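Long-range contact in Pre-mRNA-splicing factor 38 (Chaetomium thermophilum, PDB 5F5T), which is probably required for pre-mRNA splicing as a member of the PRP38 family of spliceosomal proteins: residues F88-D102 with Y118-R131. Sequence-based numbering, arbitrary orientation.
Sequences FLCLAFKLLQLAPGD and YLRALAAFYIRLTR
Arg131 NH2 forms a salt bridge with Asp102 OD1, at 2.5 Å. The oxygen lies in the guanidinium plane, and NH2 approaches almost in line with the CG-OD1 bond of Asp102. Arg131 NH1 donates to Thr130 OG1 at 3.1 Å, so the guanidinium is held at two nitrogens. Thr130 OG1 in turn donates a hydrogen bond to Tyr126 O, one turn earlier in the same helix.

The ring of Tyr126 reaches the facing helix because CG stands anti to the backbone N (chi1 -177°). Tyr126 CD1 lies 3.6 Å from Leu95 CB, while Leu96 CD2 touches Tyr126 CE1. The Pro100 and Tyr126 side chains approach from opposite directions, and Pro100 CD packs against Tyr126 CZ. One water links Tyr126 OH to Leu96 O. With an alanine here, a gap would probably open between Leu95, Leu96 and Pro100, and the water would lose its phenol partner.

Helices 88-98 and 118-130 cross at -51° with knobs-into-holes packing, in the helical core of the PRP38 family region. Helix 102-115 joins them in sequence, and its Leu105 touches Tyr126 and Arg131. Leu122 is one knob, set among Phe88, Leu91, Ala92 and Leu95. Leu122 CG lies 3.8 Å from Leu95 CD1, the two side chains meeting tip to tip. Phe88 is the reciprocal knob, among Tyr118, Ala121, Leu122 and Phe125. Leu122 CD1 lies over one face of the Phe88 ring, toward its rim. The Phe88 and Phe125 rings are 22° from parallel but slid apart, with little overlap. Leu129 CD1 sits over the centre of one Phe125 face.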
loop_
_atom_site.group_PDB
_atom_site.type_symbol
_atom_site.label_atom_id
_atom_site.label_comp_id
_atom_site.label_asym_id
_atom_site.label_seq_id
_atom_site.Cartn_x
_atom_site.Cartn_y
_atom_site.Cartn_z
ATOM N N PHE A 88 12.998 5.006 6.935
ATOM C CA PHE A 88 11.673 4.407 6.851
ATOM C C PHE A 88 11.757 2.913 6.540
ATOM O O PHE A 88 11.144 2.086 7.227
ATOM C CB PHE A 88 10.850 5.144 5.795
ATOM C CG PHE A 88 9.463 4.606 5.609
ATOM C CD1 PHE A 88 8.436 5.004 6.444
ATOM C CD2 PHE A 88 9.173 3.745 4.561
ATOM C CE1 PHE A 88 7.155 4.525 6.264
ATOM C CE2 PHE A 88 7.891 3.265 4.377
ATOM C CZ PHE A 88 6.882 3.655 5.229
ATOM N N LEU A 89 12.535 2.573 5.517
ATOM C CA LEU A 89 12.708 1.182 5.113
ATOM C C LEU A 89 13.389 0.373 6.208
ATOM O O LEU A 89 12.980 -0.751 6.509
ATOM C CB LEU A 89 13.520 1.091 3.825
ATOM C CG LEU A 89 13.635 -0.309 3.224
ATOM C CD1 LEU A 89 12.257 -0.907 3.010
ATOM C CD2 LEU A 89 14.405 -0.263 1.916
ATOM N N CYS A 90 14.418 0.960 6.814
ATOM C CA CYS A 90 15.163 0.293 7.872
ATOM C C CYS A 90 14.252 -0.042 9.040
ATOM O O CYS A 90 14.320 -1.135 9.602
ATOM C CB CYS A 90 16.320 1.169 8.352
ATOM S SG CYS A 90 17.592 1.463 7.111
ATOM N N LEU A 91 13.391 0.904 9.394
ATOM C CA LEU A 91 12.450 0.701 10.482
ATOM C C LEU A 91 11.407 -0.337 10.108
ATOM O O LEU A 91 10.951 -1.093 10.962
ATOM C CB LEU A 91 11.783 2.021 10.869
ATOM C CG LEU A 91 12.724 2.954 11.631
ATOM C CD1 LEU A 91 12.053 4.273 11.969
ATOM C CD2 LEU A 91 13.211 2.264 12.896
ATOM N N ALA A 92 11.037 -0.386 8.832
ATOM C CA ALA A 92 10.131 -1.432 8.372
ATOM C C ALA A 92 10.770 -2.803 8.577
ATOM O O ALA A 92 10.126 -3.736 9.062
ATOM C CB ALA A 92 9.767 -1.226 6.915
ATOM N N PHE A 93 12.045 -2.912 8.217
ATOM C CA PHE A 93 12.771 -4.167 8.367
ATOM C C PHE A 93 12.873 -4.544 9.833
ATOM O O PHE A 93 12.718 -5.713 10.202
ATOM C CB PHE A 93 14.167 -4.064 7.751
ATOM C CG PHE A 93 14.931 -5.357 7.767
ATOM C CD1 PHE A 93 14.553 -6.414 6.954
ATOM C CD2 PHE A 93 16.029 -5.517 8.596
ATOM C CE1 PHE A 93 15.256 -7.608 6.967
ATOM C CE2 PHE A 93 16.737 -6.709 8.616
ATOM C CZ PHE A 93 16.348 -7.755 7.798
ATOM N N LYS A 94 13.108 -3.543 10.672
ATOM C CA LYS A 94 13.167 -3.774 12.106
ATOM C C LYS A 94 11.829 -4.264 12.636
ATOM O O LYS A 94 11.786 -5.116 13.510
ATOM C CB LYS A 94 13.581 -2.504 12.842
ATOM C CG LYS A 94 13.758 -2.701 14.337
ATOM C CD LYS A 94 14.587 -3.939 14.635
ATOM C CE LYS A 94 16.026 -3.583 14.953
ATOM N NZ LYS A 94 16.717 -4.670 15.704
ATOM N N LEU A 95 10.739 -3.736 12.093
ATOM C CA LEU A 95 9.412 -4.190 12.479
ATOM C C LEU A 95 9.227 -5.644 12.065
ATOM O O LEU A 95 8.630 -6.435 12.798
ATOM C CB LEU A 95 8.331 -3.311 11.853
ATOM C CG LEU A 95 7.940 -2.072 12.663
ATOM C CD1 LEU A 95 6.826 -1.320 11.964
ATOM C CD2 LEU A 95 7.538 -2.440 14.082
ATOM N N LEU A 96 9.743 -5.994 10.892
ATOM C CA LEU A 96 9.724 -7.383 10.449
ATOM C C LEU A 96 10.467 -8.262 11.450
ATOM O O LEU A 96 10.035 -9.372 11.758
ATOM C CB LEU A 96 10.350 -7.523 9.060
ATOM C CG LEU A 96 9.536 -7.005 7.876
ATOM C CD1 LEU A 96 10.338 -7.125 6.590
ATOM C CD2 LEU A 96 8.222 -7.755 7.761
ATOM N N GLN A 97 11.579 -7.750 11.966
ATOM C CA GLN A 97 12.356 -8.456 12.982
ATOM C C GLN A 97 11.576 -8.640 14.284
ATOM O O GLN A 97 11.509 -9.738 14.833
ATOM C CB GLN A 97 13.662 -7.704 13.254
ATOM C CG GLN A 97 14.742 -8.535 13.907
ATOM C CD GLN A 97 15.976 -7.718 14.234
ATOM O OE1 GLN A 97 16.249 -6.706 13.591
ATOM N NE2 GLN A 97 16.728 -8.154 15.238
ATOM N N LEU A 98 10.987 -7.551 14.766
ATOM C CA LEU A 98 10.296 -7.521 16.048
ATOM C C LEU A 98 8.969 -8.261 16.016
ATOM O O LEU A 98 8.479 -8.707 17.054
ATOM C CB LEU A 98 10.055 -6.072 16.477
ATOM C CG LEU A 98 11.288 -5.203 16.720
ATOM C CD1 LEU A 98 10.869 -3.850 17.267
ATOM C CD2 LEU A 98 12.228 -5.903 17.689
ATOM N N ALA A 99 8.393 -8.378 14.823
ATOM C CA ALA A 99 7.113 -9.057 14.626
ATOM C C ALA A 99 6.041 -8.602 15.617
ATOM O O ALA A 99 5.530 -9.413 16.387
ATOM C CB ALA A 99 7.302 -10.565 14.717
ATOM N N PRO A 100 5.705 -7.301 15.611
ATOM C CA PRO A 100 4.789 -6.772 16.625
ATOM C C PRO A 100 3.384 -7.342 16.472
ATOM O O PRO A 100 3.009 -7.765 15.375
ATOM C CB PRO A 100 4.804 -5.267 16.355
ATOM C CG PRO A 100 5.081 -5.168 14.893
ATOM C CD PRO A 100 6.048 -6.283 14.601
ATOM N N GLY A 101 2.614 -7.331 17.555
ATOM C CA GLY A 101 1.290 -7.923 17.557
ATOM C C GLY A 101 0.219 -6.910 17.204
ATOM O O GLY A 101 0.517 -5.741 16.964
ATOM N N ASP A 102 -1.029 -7.364 17.168
ATOM C CA ASP A 102 -2.137 -6.540 16.696
ATOM C C ASP A 102 -2.355 -5.298 17.553
ATOM O O ASP A 102 -2.754 -4.257 17.043
ATOM C CB ASP A 102 -3.424 -7.370 16.643
ATOM C CG ASP A 102 -3.476 -8.283 15.432
ATOM O OD1 ASP A 102 -2.402 -8.595 14.874
ATOM O OD2 ASP A 102 -4.589 -8.698 15.046
ATOM N N TYR A 118 3.909 9.701 9.384
ATOM C CA TYR A 118 4.890 8.720 8.916
ATOM C C TYR A 118 4.793 7.418 9.716
ATOM O O TYR A 118 5.113 6.345 9.209
ATOM C CB TYR A 118 6.305 9.300 8.969
ATOM C CG TYR A 118 6.537 10.305 7.866
ATOM C CD1 TYR A 118 6.647 9.893 6.546
ATOM C CD2 TYR A 118 6.580 11.668 8.135
ATOM C CE1 TYR A 118 6.828 10.803 5.526
ATOM C CE2 TYR A 118 6.756 12.591 7.115
ATOM C CZ TYR A 118 6.880 12.149 5.814
ATOM O OH TYR A 118 7.056 13.054 4.794
ATOM N N LEU A 119 4.339 7.508 10.961
ATOM C CA LEU A 119 4.095 6.303 11.746
ATOM C C LEU A 119 2.958 5.502 11.112
ATOM O O LEU A 119 3.010 4.270 11.049
ATOM C CB LEU A 119 3.762 6.644 13.198
ATOM C CG LEU A 119 3.551 5.440 14.117
ATOM C CD1 LEU A 119 4.738 4.484 14.004
ATOM C CD2 LEU A 119 3.373 5.888 15.553
ATOM N N ARG A 120 1.926 6.206 10.649
ATOM C CA ARG A 120 0.812 5.563 9.957
ATOM C C ARG A 120 1.271 4.960 8.643
ATOM O O ARG A 120 0.822 3.882 8.255
ATOM C CB ARG A 120 -0.335 6.551 9.710
ATOM C CG ARG A 120 -1.454 5.971 8.857
ATOM C CD ARG A 120 -2.738 6.781 8.918
ATOM N NE ARG A 120 -3.161 7.017 10.293
ATOM C CZ ARG A 120 -4.195 7.774 10.640
ATOM N NH1 ARG A 120 -4.499 7.924 11.921
ATOM N NH2 ARG A 120 -4.925 8.381 9.711
ATOM N N ALA A 121 2.156 5.670 7.950
ATOM C CA ALA A 121 2.691 5.174 6.687
ATOM C C ALA A 121 3.475 3.886 6.910
ATOM O O ALA A 121 3.317 2.913 6.171
ATOM C CB ALA A 121 3.569 6.221 6.034
ATOM N N LEU A 122 4.294 3.881 7.960
ATOM C CA LEU A 122 5.086 2.716 8.318
ATOM C C LEU A 122 4.194 1.542 8.679
ATOM O O LEU A 122 4.386 0.433 8.184
ATOM C CB LEU A 122 6.011 3.036 9.494
ATOM C CG LEU A 122 6.967 1.911 9.905
ATOM C CD1 LEU A 122 7.699 1.362 8.685
ATOM C CD2 LEU A 122 7.945 2.355 10.984
ATOM N N ALA A 123 3.200 1.803 9.522
ATOM C CA ALA A 123 2.285 0.759 9.969
ATOM C C ALA A 123 1.516 0.175 8.792
ATOM O O ALA A 123 1.346 -1.035 8.697
ATOM C CB ALA A 123 1.330 1.301 11.017
ATOM N N ALA A 124 1.056 1.039 7.896
ATOM C CA ALA A 124 0.323 0.596 6.720
ATOM C C ALA A 124 1.215 -0.260 5.828
ATOM O O ALA A 124 0.783 -1.294 5.315
ATOM C CB ALA A 124 -0.216 1.783 5.950
ATOM N N PHE A 125 2.464 0.170 5.664
ATOM C CA PHE A 125 3.438 -0.574 4.871
ATOM C C PHE A 125 3.614 -1.974 5.452
ATOM O O PHE A 125 3.482 -2.978 4.745
ATOM C CB PHE A 125 4.777 0.168 4.844
ATOM C CG PHE A 125 5.798 -0.428 3.910
ATOM C CD1 PHE A 125 5.423 -0.970 2.694
ATOM C CD2 PHE A 125 7.142 -0.436 4.254
ATOM C CE1 PHE A 125 6.369 -1.511 1.836
ATOM C CE2 PHE A 125 8.092 -0.976 3.402
ATOM C CZ PHE A 125 7.704 -1.514 2.191
ATOM N N TYR A 126 3.852 -2.028 6.760
ATOM C CA TYR A 126 4.077 -3.285 7.459
ATOM C C TYR A 126 2.864 -4.202 7.357
ATOM O O TYR A 126 2.999 -5.418 7.205
ATOM C CB TYR A 126 4.420 -3.022 8.927
ATOM C CG TYR A 126 4.749 -4.278 9.698
ATOM C CD1 TYR A 126 6.003 -4.863 9.602
ATOM C CD2 TYR A 126 3.802 -4.885 10.511
ATOM C CE1 TYR A 126 6.307 -6.015 10.298
ATOM C CE2 TYR A 126 4.097 -6.036 11.211
ATOM C CZ TYR A 126 5.351 -6.598 11.101
ATOM O OH TYR A 126 5.650 -7.748 11.796
ATOM N N ILE A 127 1.677 -3.612 7.456
ATOM C CA ILE A 127 0.440 -4.369 7.344
ATOM C C ILE A 127 0.322 -4.978 5.951
ATOM O O ILE A 127 -0.005 -6.156 5.809
ATOM C CB ILE A 127 -0.788 -3.492 7.642
ATOM C CG1 ILE A 127 -0.875 -3.207 9.144
ATOM C CG2 ILE A 127 -2.066 -4.170 7.160
ATOM C CD1 ILE A 127 -2.109 -2.432 9.557
ATOM N N ARG A 128 0.618 -4.183 4.927
ATOM C CA ARG A 128 0.574 -4.674 3.553
ATOM C C ARG A 128 1.562 -5.822 3.366
ATOM O O ARG A 128 1.300 -6.775 2.629
ATOM C CB ARG A 128 0.877 -3.546 2.563
ATOM C CG ARG A 128 1.039 -4.018 1.125
ATOM C CD ARG A 128 -0.306 -4.467 0.569
ATOM N NE ARG A 128 -0.231 -4.922 -0.818
ATOM C CZ ARG A 128 0.262 -6.094 -1.205
ATOM N NH1 ARG A 128 0.742 -6.948 -0.313
ATOM N NH2 ARG A 128 0.284 -6.408 -2.491
ATOM N N LEU A 129 2.704 -5.717 4.034
ATOM C CA LEU A 129 3.726 -6.753 3.969
ATOM C C LEU A 129 3.332 -8.057 4.664
ATOM O O LEU A 129 3.644 -9.138 4.167
ATOM C CB LEU A 129 5.035 -6.238 4.569
ATOM C CG LEU A 129 5.729 -5.115 3.800
ATOM C CD1 LEU A 129 6.998 -4.684 4.523
ATOM C CD2 LEU A 129 6.029 -5.538 2.372
ATOM N N THR A 130 2.662 -7.963 5.813
ATOM C CA THR A 130 2.518 -9.129 6.690
ATOM C C THR A 130 1.107 -9.684 6.904
ATOM O O THR A 130 0.946 -10.696 7.583
ATOM C CB THR A 130 3.076 -8.814 8.092
ATOM O OG1 THR A 130 2.279 -7.788 8.701
ATOM C CG2 THR A 130 4.518 -8.350 8.000
ATOM N N ARG A 131 0.094 -9.049 6.326
ATOM C CA ARG A 131 -1.288 -9.386 6.664
ATOM C C ARG A 131 -2.046 -9.979 5.486
ATOM O O ARG A 131 -1.741 -9.671 4.341
ATOM C CB ARG A 131 -2.030 -8.147 7.175
ATOM C CG ARG A 131 -2.344 -8.175 8.658
ATOM C CD ARG A 131 -1.068 -8.184 9.464
ATOM N NE ARG A 131 -1.315 -8.316 10.896
ATOM C CZ ARG A 131 -0.349 -8.414 11.802
ATOM N NH1 ARG A 131 0.921 -8.393 11.417
ATOM N NH2 ARG A 131 -0.649 -8.530 13.090
HETATM O O HOH W 1 7.015 -9.750 11.320
#